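PDB 4PSR: alpha-fucosidase GH29 from Fusarium graminearum, which hydrolyses alpha-L-fucosides as a glycoside hydrolase family 29 enzyme, probably releasing alpha-1,6-linked fucose from the N-glycans of glycoproteins. Local coordinates for residues Y32-A37 / A124-G129; D58-H63 / P69-G74; W73-F78 / G178-A183. All coordinates share one frame; numbering follows the deposited sequence.

Contact 1: residues Y32-A37 / A124-G129; sequences YWHWGA and AEHHDG. With FUL (beta-L-fucopyranose), chain M.
His126 meets His34 carbon to carbon, CD2 against CD2 at 3.6 Å, the two rings set obliquely with their planes 65° apart. Because CG of His126 lies anti to its backbone N (chi1 -160°), NE2 reaches the fucose. There it shares O4 with His34: His34 NE2 lies 2.7 Å from FUL O4, and His126 NE2 is 3.0 Å from the same oxygen. The N-H of His126 also leans toward O3, a weak bond at 122°. His127, next along, points NE2 at the neighbouring hydroxyl, with His127 NE2 2.9 Å from FUL O2 and that oxygen close to the ring plane. Its ND1 is hydrogen-bonded to His171 O, which fixes the ring's rotation, just as Asn342 holds ND1 of His34. Asp128 faces Ala37: a water donates to Asp128 OD2 and weakly accepts from Ala37 N, while Tyr75 OH bonds the same OD2.

The two segments leave the C-terminal ends of adjacent parallel strands, 29-33 and 119-125, the end of a TIM barrel where active sites lie. Direct contact between them is small, 112 Å², and the sugar links them through the shared O4. Three imidazoles spread over O2, O3 and O4 are consistent with recognition of fucose by the placing of its hydroxyls, whereas Tyr32 OH, 3.7 Å from FUL C6, meets the methyl group.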
loop_
_atom_site.group_PDB
_atom_site.type_symbol
_atom_site.label_atom_id
_atom_site.label_comp_id
_atom_site.label_asym_id
_atom_site.label_seq_id
_atom_site.Cartn_x
_atom_site.Cartn_y
_atom_site.Cartn_z
ATOM N N TYR A 32 6.404 -4.124 6.562
ATOM C CA TYR A 32 7.680 -4.566 6.025
ATOM C C TYR A 32 8.806 -3.689 6.546
ATOM O O TYR A 32 8.563 -2.753 7.295
ATOM C CB TYR A 32 7.696 -4.706 4.486
ATOM C CG TYR A 32 7.740 -3.471 3.578
ATOM C CD1 TYR A 32 8.383 -3.559 2.353
ATOM C CD2 TYR A 32 7.092 -2.296 3.889
ATOM C CE1 TYR A 32 8.411 -2.510 1.486
ATOM C CE2 TYR A 32 7.113 -1.216 3.016
ATOM C CZ TYR A 32 7.757 -1.334 1.817
ATOM O OH TYR A 32 7.734 -0.241 0.943
ATOM N N TRP A 33 10.038 -4.041 6.202
ATOM C CA TRP A 33 11.182 -3.352 6.768
ATOM C C TRP A 33 12.323 -3.214 5.769
ATOM O O TRP A 33 12.785 -4.190 5.194
ATOM C CB TRP A 33 11.674 -4.034 8.073
ATOM C CG TRP A 33 11.692 -5.521 8.056
ATOM C CD1 TRP A 33 12.738 -6.341 7.767
ATOM C CD2 TRP A 33 10.613 -6.372 8.430
ATOM N NE1 TRP A 33 12.370 -7.668 7.903
ATOM C CE2 TRP A 33 11.059 -7.703 8.293
ATOM C CE3 TRP A 33 9.293 -6.139 8.804
ATOM C CZ2 TRP A 33 10.234 -8.785 8.551
ATOM C CZ3 TRP A 33 8.473 -7.230 9.059
ATOM C CH2 TRP A 33 8.945 -8.526 8.921
ATOM N N HIS A 34 12.771 -1.975 5.629
ATOM C CA HIS A 34 13.974 -1.660 4.868
ATOM C C HIS A 34 15.185 -1.806 5.787
ATOM O O HIS A 34 15.630 -0.839 6.398
ATOM C CB HIS A 34 13.916 -0.226 4.317
ATOM C CG HIS A 34 13.031 -0.044 3.118
ATOM N ND1 HIS A 34 11.661 -0.198 3.142
ATOM C CD2 HIS A 34 13.340 0.331 1.851
ATOM C CE1 HIS A 34 11.171 0.058 1.937
ATOM N NE2 HIS A 34 12.169 0.387 1.141
ATOM N N TRP A 35 15.737 -3.008 5.818
ATOM C CA TRP A 35 16.882 -3.312 6.660
ATOM C C TRP A 35 17.849 -4.115 5.849
ATOM O O TRP A 35 17.490 -5.147 5.293
ATOM C CB TRP A 35 16.436 -4.118 7.877
ATOM C CG TRP A 35 17.536 -4.457 8.847
ATOM C CD1 TRP A 35 18.321 -3.594 9.544
ATOM C CD2 TRP A 35 17.957 -5.769 9.204
ATOM N NE1 TRP A 35 19.205 -4.297 10.318
ATOM C CE2 TRP A 35 18.994 -5.637 10.129
ATOM C CE3 TRP A 35 17.547 -7.049 8.820
ATOM C CZ2 TRP A 35 19.627 -6.741 10.709
ATOM C CZ3 TRP A 35 18.167 -8.152 9.403
ATOM C CH2 TRP A 35 19.198 -7.986 10.330
ATOM N N GLY A 36 19.088 -3.649 5.757
ATOM C CA GLY A 36 20.086 -4.367 4.978
ATOM C C GLY A 36 21.455 -3.709 5.036
ATOM O O GLY A 36 21.696 -2.899 5.899
ATOM N N ALA A 37 22.328 -4.076 4.106
ATOM C CA ALA A 37 23.656 -3.487 4.082
ATOM C C ALA A 37 23.589 -1.984 3.814
ATOM O O ALA A 37 24.481 -1.256 4.207
ATOM C CB ALA A 37 24.536 -4.162 3.045
ATOM N N ALA A 124 13.770 -8.008 0.614
ATOM C CA ALA A 124 14.711 -9.103 0.367
ATOM C C ALA A 124 15.903 -8.630 -0.455
ATOM O O ALA A 124 17.010 -9.177 -0.317
ATOM C CB ALA A 124 14.033 -10.264 -0.328
ATOM N N GLU A 125 15.683 -7.646 -1.336
ATOM C CA GLU A 125 16.788 -7.037 -2.094
ATOM C C GLU A 125 16.317 -5.638 -2.466
ATOM O O GLU A 125 15.267 -5.508 -3.104
ATOM C CB GLU A 125 17.138 -7.831 -3.337
ATOM C CG GLU A 125 18.276 -7.152 -4.111
ATOM C CD GLU A 125 18.889 -7.969 -5.209
ATOM O OE1 GLU A 125 18.633 -9.168 -5.306
ATOM O OE2 GLU A 125 19.641 -7.354 -6.022
ATOM N N HIS A 126 17.077 -4.627 -2.065
ATOM C CA HIS A 126 16.758 -3.252 -2.441
ATOM C C HIS A 126 17.440 -2.932 -3.792
ATOM O O HIS A 126 17.546 -3.810 -4.620
ATOM C CB HIS A 126 17.117 -2.306 -1.286
ATOM C CG HIS A 126 16.430 -0.992 -1.366
ATOM N ND1 HIS A 126 17.079 0.141 -1.810
ATOM C CD2 HIS A 126 15.144 -0.638 -1.156
ATOM C CE1 HIS A 126 16.225 1.152 -1.818
ATOM N NE2 HIS A 126 15.041 0.703 -1.436
ATOM N N HIS A 127 17.856 -1.679 -4.018
ATOM C CA HIS A 127 18.509 -1.281 -5.271
ATOM C C HIS A 127 20.023 -1.561 -5.270
ATOM O O HIS A 127 20.653 -1.405 -6.320
ATOM C CB HIS A 127 18.390 0.241 -5.525
ATOM C CG HIS A 127 17.001 0.821 -5.560
ATOM N ND1 HIS A 127 15.913 0.237 -6.189
ATOM C CD2 HIS A 127 16.566 2.015 -5.086
ATOM C CE1 HIS A 127 14.877 1.059 -6.094
ATOM N NE2 HIS A 127 15.235 2.132 -5.415
ATOM N N ASP A 128 20.580 -1.962 -4.124
ATOM C CA ASP A 128 22.018 -1.993 -3.884
ATOM C C ASP A 128 22.705 -3.308 -4.234
ATOM O O ASP A 128 23.878 -3.494 -3.903
ATOM C CB ASP A 128 22.314 -1.664 -2.430
ATOM C CG ASP A 128 21.843 -2.751 -1.463
ATOM O OD1 ASP A 128 20.915 -3.520 -1.819
ATOM O OD2 ASP A 128 22.404 -2.825 -0.342
ATOM N N GLY A 129 21.997 -4.221 -4.883
ATOM C CA GLY A 129 22.612 -5.429 -5.407
ATOM C C GLY A 129 22.875 -6.589 -4.450
ATOM O O GLY A 129 23.516 -7.589 -4.847
HETATM C C1 FUL M . 11.211 3.893 -3.676
HETATM C C2 FUL M . 12.643 3.501 -3.375
HETATM O O2 FUL M . 13.584 4.179 -4.223
HETATM C C3 FUL M . 12.876 3.859 -1.931
HETATM O O3 FUL M . 14.221 3.590 -1.604
HETATM C C4 FUL M . 11.926 3.032 -1.103
HETATM O O4 FUL M . 12.251 1.653 -1.246
HETATM C C5 FUL M . 10.496 3.307 -1.552
HETATM C C6 FUL M . 9.475 2.457 -0.825
HETATM O O5 FUL M . 10.314 3.088 -2.949
HETATM O O1 FUL M . 10.964 3.660 -5.039
HETATM O O HOH W 1 21.282 -4.500 1.498
#

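Contact 2: residues D58-H63 / P69-G74; sequences DQRKHH and PPEEWG
Pro70 CG sits over one face of the Arg60 guanidinium, 3.2 Å above its plane and displaced toward the rim, while the carboxylate of Glu71 takes the edge. Around the His63 ring, Trp73 O and the carbonyl carbon of Pro69 lie at the edge, and Pro70 CA approaches obliquely at 3.9 Å from His63 CD2. The indole of Trp73 is also oblique to this imidazole, with His63 CE1 3.6 Å from Trp73 CE3 and the planes 69° apart.

Arg60 grips Glu71 end-on, both terminal nitrogens converging on a single oxygen. Arg60 NH2 is 2.8 Å from Glu71 OE2, meeting it from above the carboxylate plane, and Arg60 NH1 reaches the syn lone pair of the same OE2 at 3.1 Å. The two planes stand 38° apart, so this is not a flat two-oxygen pairing; NH1 to OE1 is only weak. A bend at chi3 (-81°) turns the guanidinium across the proline ring, and its NE and NH2 are also held by the carbonyls of Glu54 and Tyr53.

In the catalytic domain, the loop after helix 58-66 folds back on that helix before entering helix 76-80. Within this returning loop, Pro69 O accepts from both Glu72 N and Trp73 N. Deeper in, His63 NE2 donates to Trp73 O over 2.7 Å, in the carbonyl plane but tilted from the imidazole plane. Tyr48 OH bonds ND1, so both ring nitrogens of this buried histidine have partners, while Trp73 NE1 turns to Lys83 O.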
loop_
_atom_site.group_PDB
_atom_site.type_symbol
_atom_site.label_atom_id
_atom_site.label_comp_id
_atom_site.label_asym_id
_atom_site.label_seq_id
_atom_site.Cartn_x
_atom_site.Cartn_y
_atom_site.Cartn_z
ATOM N N ASP A 58 26.378 15.652 -0.035
ATOM C CA ASP A 58 26.584 15.551 1.389
ATOM C C ASP A 58 26.976 14.119 1.783
ATOM O O ASP A 58 27.801 13.936 2.665
ATOM C CB ASP A 58 25.346 15.998 2.155
ATOM C CG ASP A 58 25.528 15.894 3.639
ATOM O OD1 ASP A 58 26.182 16.788 4.231
ATOM O OD2 ASP A 58 25.038 14.907 4.230
ATOM N N GLN A 59 26.398 13.131 1.107
ATOM C CA GLN A 59 26.705 11.732 1.420
ATOM C C GLN A 59 28.133 11.380 1.072
ATOM O O GLN A 59 28.797 10.683 1.834
ATOM C CB GLN A 59 25.730 10.783 0.729
ATOM C CG GLN A 59 24.283 10.955 1.151
ATOM C CD GLN A 59 23.504 11.922 0.284
ATOM O OE1 GLN A 59 24.060 12.883 -0.266
ATOM N NE2 GLN A 59 22.204 11.666 0.146
ATOM N N ARG A 60 28.627 11.877 -0.057
ATOM C CA ARG A 60 30.035 11.679 -0.409
ATOM C C ARG A 60 30.962 12.342 0.594
ATOM O O ARG A 60 31.988 11.781 0.939
ATOM C CB ARG A 60 30.343 12.206 -1.818
ATOM C CG ARG A 60 31.845 12.341 -2.102
ATOM C CD ARG A 60 32.090 12.897 -3.501
ATOM N NE ARG A 60 31.975 11.858 -4.499
ATOM C CZ ARG A 60 32.982 11.079 -4.912
ATOM N NH1 ARG A 60 34.204 11.224 -4.407
ATOM N NH2 ARG A 60 32.767 10.144 -5.829
ATOM N N LYS A 61 30.606 13.543 1.045
ATOM C CA LYS A 61 31.420 14.275 2.014
ATOM C C LYS A 61 31.504 13.470 3.300
ATOM O O LYS A 61 32.589 13.252 3.855
ATOM C CB LYS A 61 30.824 15.670 2.256
ATOM C CG LYS A 61 30.921 16.568 1.029
ATOM C CD LYS A 61 30.270 17.927 1.195
ATOM C CE LYS A 61 30.438 18.755 -0.078
ATOM N NZ LYS A 61 29.785 20.092 0.018
ATOM N N HIS A 62 30.349 12.987 3.770
ATOM C CA HIS A 62 30.302 12.190 4.991
ATOM C C HIS A 62 31.133 10.919 4.820
ATOM O O HIS A 62 31.900 10.538 5.719
ATOM C CB HIS A 62 28.850 11.808 5.309
ATOM C CG HIS A 62 28.722 10.811 6.418
ATOM N ND1 HIS A 62 28.671 11.169 7.750
ATOM C CD2 HIS A 62 28.631 9.456 6.385
ATOM C CE1 HIS A 62 28.574 10.074 8.488
ATOM N NE2 HIS A 62 28.531 9.026 7.682
ATOM N N HIS A 63 30.968 10.256 3.682
ATOM C CA HIS A 63 31.676 9.013 3.430
ATOM C C HIS A 63 33.181 9.228 3.463
ATOM O O HIS A 63 33.943 8.443 4.053
ATOM C CB HIS A 63 31.286 8.429 2.069
ATOM C CG HIS A 63 31.730 7.022 1.892
ATOM N ND1 HIS A 63 31.050 5.967 2.463
ATOM C CD2 HIS A 63 32.840 6.503 1.319
ATOM C CE1 HIS A 63 31.703 4.848 2.205
ATOM N NE2 HIS A 63 32.792 5.142 1.509
ATOM N N PRO A 69 37.777 8.152 0.654
ATOM C CA PRO A 69 37.153 8.457 -0.634
ATOM C C PRO A 69 36.422 7.237 -1.211
ATOM O O PRO A 69 36.944 6.131 -1.097
ATOM C CB PRO A 69 38.338 8.881 -1.518
ATOM C CG PRO A 69 39.552 8.422 -0.806
ATOM C CD PRO A 69 39.236 8.343 0.641
ATOM N N PRO A 70 35.235 7.434 -1.811
ATOM C CA PRO A 70 34.475 6.246 -2.222
ATOM C C PRO A 70 35.157 5.436 -3.315
ATOM O O PRO A 70 34.861 4.262 -3.533
ATOM C CB PRO A 70 33.152 6.821 -2.724
ATOM C CG PRO A 70 33.370 8.278 -2.903
ATOM C CD PRO A 70 34.439 8.666 -1.924
ATOM N N GLU A 71 36.092 6.069 -4.037
ATOM C CA GLU A 71 36.871 5.354 -5.048
ATOM C C GLU A 71 37.857 4.325 -4.455
ATOM O O GLU A 71 38.280 3.386 -5.152
ATOM C CB GLU A 71 37.627 6.358 -5.933
ATOM C CG GLU A 71 36.723 7.329 -6.728
ATOM C CD GLU A 71 36.192 8.515 -5.911
ATOM O OE1 GLU A 71 36.609 8.707 -4.755
ATOM O OE2 GLU A 71 35.362 9.276 -6.451
ATOM N N GLU A 72 38.226 4.514 -3.191
ATOM C CA GLU A 72 39.059 3.566 -2.443
ATOM C C GLU A 72 38.224 2.702 -1.472
ATOM O O GLU A 72 38.481 1.509 -1.336
ATOM C CB GLU A 72 40.144 4.317 -1.654
ATOM C CG GLU A 72 41.053 5.221 -2.521
ATOM C CD GLU A 72 42.053 6.025 -1.696
ATOM O OE1 GLU A 72 42.936 6.674 -2.298
ATOM O OE2 GLU A 72 41.952 6.017 -0.450
ATOM N N TRP A 73 37.245 3.312 -0.808
ATOM C CA TRP A 73 36.405 2.642 0.201
ATOM C C TRP A 73 35.010 2.566 -0.411
ATOM O O TRP A 73 34.135 3.390 -0.126
ATOM C CB TRP A 73 36.399 3.454 1.490
ATOM C CG TRP A 73 36.219 2.691 2.787
ATOM C CD1 TRP A 73 37.182 2.471 3.714
ATOM C CD2 TRP A 73 35.016 2.081 3.308
ATOM N NE1 TRP A 73 36.673 1.787 4.787
ATOM C CE2 TRP A 73 35.340 1.535 4.561
ATOM C CE3 TRP A 73 33.693 1.964 2.842
ATOM C CZ2 TRP A 73 34.408 0.863 5.354
ATOM C CZ3 TRP A 73 32.760 1.291 3.648
ATOM C CH2 TRP A 73 33.125 0.763 4.888
ATOM N N GLY A 74 34.822 1.603 -1.305
ATOM C CA GLY A 74 33.585 1.485 -2.038
ATOM C C GLY A 74 32.464 0.841 -1.231
ATOM O O GLY A 74 32.666 0.312 -0.121
#

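Contact 3: residues W73-F78 / G178-A183; sequences WGYENF and GFFQWA
Tyr75 and Phe180 touch through single ring carbons, CD2 of the tyrosine 3.9 Å from CZ of the phenylalanine. The centroids are 6.0 Å apart and the planes inclined at 42°, which makes the pair oblique. The side chains run at about a right angle to each other, and 71 Å² is buried between the segments, so this is a narrow apolar touch.

Each ring is set by its own surroundings. With CG of Tyr75 anti to the backbone N (chi1 180°), the ring reaches Phe180 and its OH reaches Asp128 OD2, its hydrogen-bonding partner. Phe180 is covered on one face by Phe179, whose CD2 sits 3.8 Å above the plane over the ring centre. Pro49 of helix 48-51 touches Tyr75, Phe179 and Phe180 alike.

In the barrel domain, the contact joins two excursions far apart in sequence: the entry to helix 76-80, within the long connection between the barrel strands 29-33 and 119-125, and the chain leaving helix 175-179, beyond strand 165-170. On that second side a type I turn runs from Phe180 to Ala183, closed by Ala183 N to Phe180 O at 3.1 Å.

Farther out, Trp73 meets Phe78 edge-to-face (T-shaped), its CZ3 standing 3.6 Å above the centre of the phenylalanine ring. Arg50 NH1 binds Phe179 O and Gln181 OE1, holding the other segment, and Phe179 packs edge-to-face with Trp47, a residue beside the fucose.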
loop_
_atom_site.group_PDB
_atom_site.type_symbol
_atom_site.label_atom_id
_atom_site.label_comp_id
_atom_site.label_asym_id
_atom_site.label_seq_id
_atom_site.Cartn_x
_atom_site.Cartn_y
_atom_site.Cartn_z
ATOM N N TRP A 73 37.245 3.312 -0.808
ATOM C CA TRP A 73 36.405 2.642 0.201
ATOM C C TRP A 73 35.010 2.566 -0.411
ATOM O O TRP A 73 34.135 3.390 -0.126
ATOM C CB TRP A 73 36.399 3.454 1.490
ATOM C CG TRP A 73 36.219 2.691 2.787
ATOM C CD1 TRP A 73 37.182 2.471 3.714
ATOM C CD2 TRP A 73 35.016 2.081 3.308
ATOM N NE1 TRP A 73 36.673 1.787 4.787
ATOM C CE2 TRP A 73 35.340 1.535 4.561
ATOM C CE3 TRP A 73 33.693 1.964 2.842
ATOM C CZ2 TRP A 73 34.408 0.863 5.354
ATOM C CZ3 TRP A 73 32.760 1.291 3.648
ATOM C CH2 TRP A 73 33.125 0.763 4.888
ATOM N N GLY A 74 34.822 1.603 -1.305
ATOM C CA GLY A 74 33.585 1.485 -2.038
ATOM C C GLY A 74 32.464 0.841 -1.231
ATOM O O GLY A 74 32.666 0.312 -0.121
ATOM N N TYR A 75 31.265 0.876 -1.803
ATOM C CA TYR A 75 30.092 0.345 -1.110
ATOM C C TYR A 75 30.275 -1.125 -0.717
ATOM O O TYR A 75 29.820 -1.562 0.346
ATOM C CB TYR A 75 28.830 0.515 -1.965
ATOM C CG TYR A 75 27.609 -0.041 -1.261
ATOM C CD1 TYR A 75 27.166 0.530 -0.083
ATOM C CD2 TYR A 75 26.945 -1.153 -1.734
ATOM C CE1 TYR A 75 26.100 0.005 0.606
ATOM C CE2 TYR A 75 25.847 -1.671 -1.058
ATOM C CZ TYR A 75 25.446 -1.090 0.106
ATOM O OH TYR A 75 24.363 -1.537 0.846
ATOM N N GLU A 76 30.977 -1.876 -1.547
ATOM C CA GLU A 76 31.189 -3.287 -1.277
ATOM C C GLU A 76 31.882 -3.524 0.071
ATOM O O GLU A 76 31.719 -4.590 0.681
ATOM C CB GLU A 76 31.965 -3.956 -2.419
ATOM C CG GLU A 76 33.408 -3.490 -2.617
ATOM C CD GLU A 76 33.588 -2.218 -3.454
ATOM O OE1 GLU A 76 32.625 -1.489 -3.771
ATOM O OE2 GLU A 76 34.773 -1.929 -3.797
ATOM N N ASN A 77 32.636 -2.542 0.573
ATOM C CA ASN A 77 33.258 -2.692 1.894
ATOM C C ASN A 77 32.245 -2.833 3.049
ATOM O O ASN A 77 32.581 -3.396 4.102
ATOM C CB ASN A 77 34.178 -1.507 2.219
ATOM C CG ASN A 77 35.512 -1.549 1.497
ATOM O OD1 ASN A 77 35.785 -2.417 0.662
ATOM N ND2 ASN A 77 36.360 -0.574 1.813
ATOM N N PHE A 78 31.041 -2.257 2.926
ATOM C CA PHE A 78 30.034 -2.446 3.974
ATOM C C PHE A 78 29.598 -3.917 4.074
ATOM O O PHE A 78 29.226 -4.388 5.157
ATOM C CB PHE A 78 28.805 -1.565 3.744
ATOM C CG PHE A 78 29.040 -0.084 3.956
ATOM C CD1 PHE A 78 29.265 0.444 5.209
ATOM C CD2 PHE A 78 28.985 0.776 2.881
ATOM C CE1 PHE A 78 29.445 1.826 5.374
ATOM C CE2 PHE A 78 29.146 2.137 3.048
ATOM C CZ PHE A 78 29.386 2.653 4.283
ATOM N N GLY A 178 20.548 2.712 -13.197
ATOM C CA GLY A 178 21.072 4.000 -12.803
ATOM C C GLY A 178 21.434 4.164 -11.345
ATOM O O GLY A 178 22.186 5.065 -11.014
ATOM N N PHE A 179 20.938 3.308 -10.456
ATOM C CA PHE A 179 21.217 3.517 -9.031
ATOM C C PHE A 179 22.691 3.744 -8.745
ATOM O O PHE A 179 23.050 4.646 -7.999
ATOM C CB PHE A 179 20.731 2.303 -8.235
ATOM C CG PHE A 179 20.793 2.465 -6.724
ATOM C CD1 PHE A 179 19.919 3.301 -6.054
ATOM C CD2 PHE A 179 21.700 1.723 -5.985
ATOM C CE1 PHE A 179 19.943 3.416 -4.667
ATOM C CE2 PHE A 179 21.721 1.830 -4.595
ATOM C CZ PHE A 179 20.851 2.676 -3.954
ATOM N N PHE A 180 23.532 2.894 -9.329
ATOM C CA PHE A 180 24.968 2.965 -9.086
ATOM C C PHE A 180 25.708 3.730 -10.211
ATOM O O PHE A 180 26.870 3.484 -10.475
ATOM C CB PHE A 180 25.536 1.555 -8.942
ATOM C CG PHE A 180 25.321 0.921 -7.576
ATOM C CD1 PHE A 180 25.764 1.553 -6.430
ATOM C CD2 PHE A 180 24.750 -0.361 -7.467
ATOM C CE1 PHE A 180 25.628 0.957 -5.168
ATOM C CE2 PHE A 180 24.633 -0.965 -6.180
ATOM C CZ PHE A 180 25.069 -0.315 -5.069
ATOM N N GLN A 181 25.043 4.697 -10.825
ATOM C CA GLN A 181 25.652 5.403 -11.976
ATOM C C GLN A 181 26.976 6.094 -11.638
ATOM O O GLN A 181 27.810 6.279 -12.534
ATOM C CB GLN A 181 24.663 6.432 -12.552
ATOM C CG GLN A 181 24.366 7.615 -11.677
ATOM C CD GLN A 181 23.306 8.484 -12.283
ATOM O OE1 GLN A 181 22.155 8.468 -11.883
ATOM N NE2 GLN A 181 23.705 9.279 -13.277
ATOM N N TRP A 182 27.166 6.497 -10.385
ATOM C CA TRP A 182 28.381 7.226 -9.994
ATOM C C TRP A 182 29.518 6.343 -9.446
ATOM O O TRP A 182 30.592 6.861 -9.098
ATOM C CB TRP A 182 28.057 8.346 -9.012
ATOM C CG TRP A 182 27.084 9.373 -9.579
ATOM C CD1 TRP A 182 27.262 10.101 -10.739
ATOM C CD2 TRP A 182 25.808 9.769 -9.059
ATOM N NE1 TRP A 182 26.189 10.927 -10.954
ATOM C CE2 TRP A 182 25.281 10.753 -9.937
ATOM C CE3 TRP A 182 25.059 9.402 -7.944
ATOM C CZ2 TRP A 182 24.035 11.367 -9.732
ATOM C CZ3 TRP A 182 23.803 10.034 -7.734
ATOM C CH2 TRP A 182 23.304 10.987 -8.646
ATOM N N ALA A 183 29.272 5.035 -9.310
ATOM C CA ALA A 183 30.333 4.128 -8.871
ATOM C C ALA A 183 31.398 4.006 -9.951
ATOM O O ALA A 183 31.064 4.012 -11.130
ATOM C CB ALA A 183 29.775 2.742 -8.534
#

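Overall arrangement
Contact 1 is buried at the C-terminal end of the barrel strands and is polar, its histidines touching and also linked through the sugar. Contact 3 is equally buried but apolar, whereas contact 2, farthest from the chain's centre, runs from a buried histidine to a salt bridge nearer the surface. Contacts 2 and 3 share Trp73 and Gly74 and have centres about 9 Å apart. Contacts 1 and 2 do not touch, their nearest atoms being about 9 Å apart, but segment 73-78 touches both: Tyr75 meets Asp128 of contact 1, and Phe78 CZ packs on His63 CE1 of contact 2 at 3.8 Å. On the other side of contact 3, Phe179 lies against His127 O.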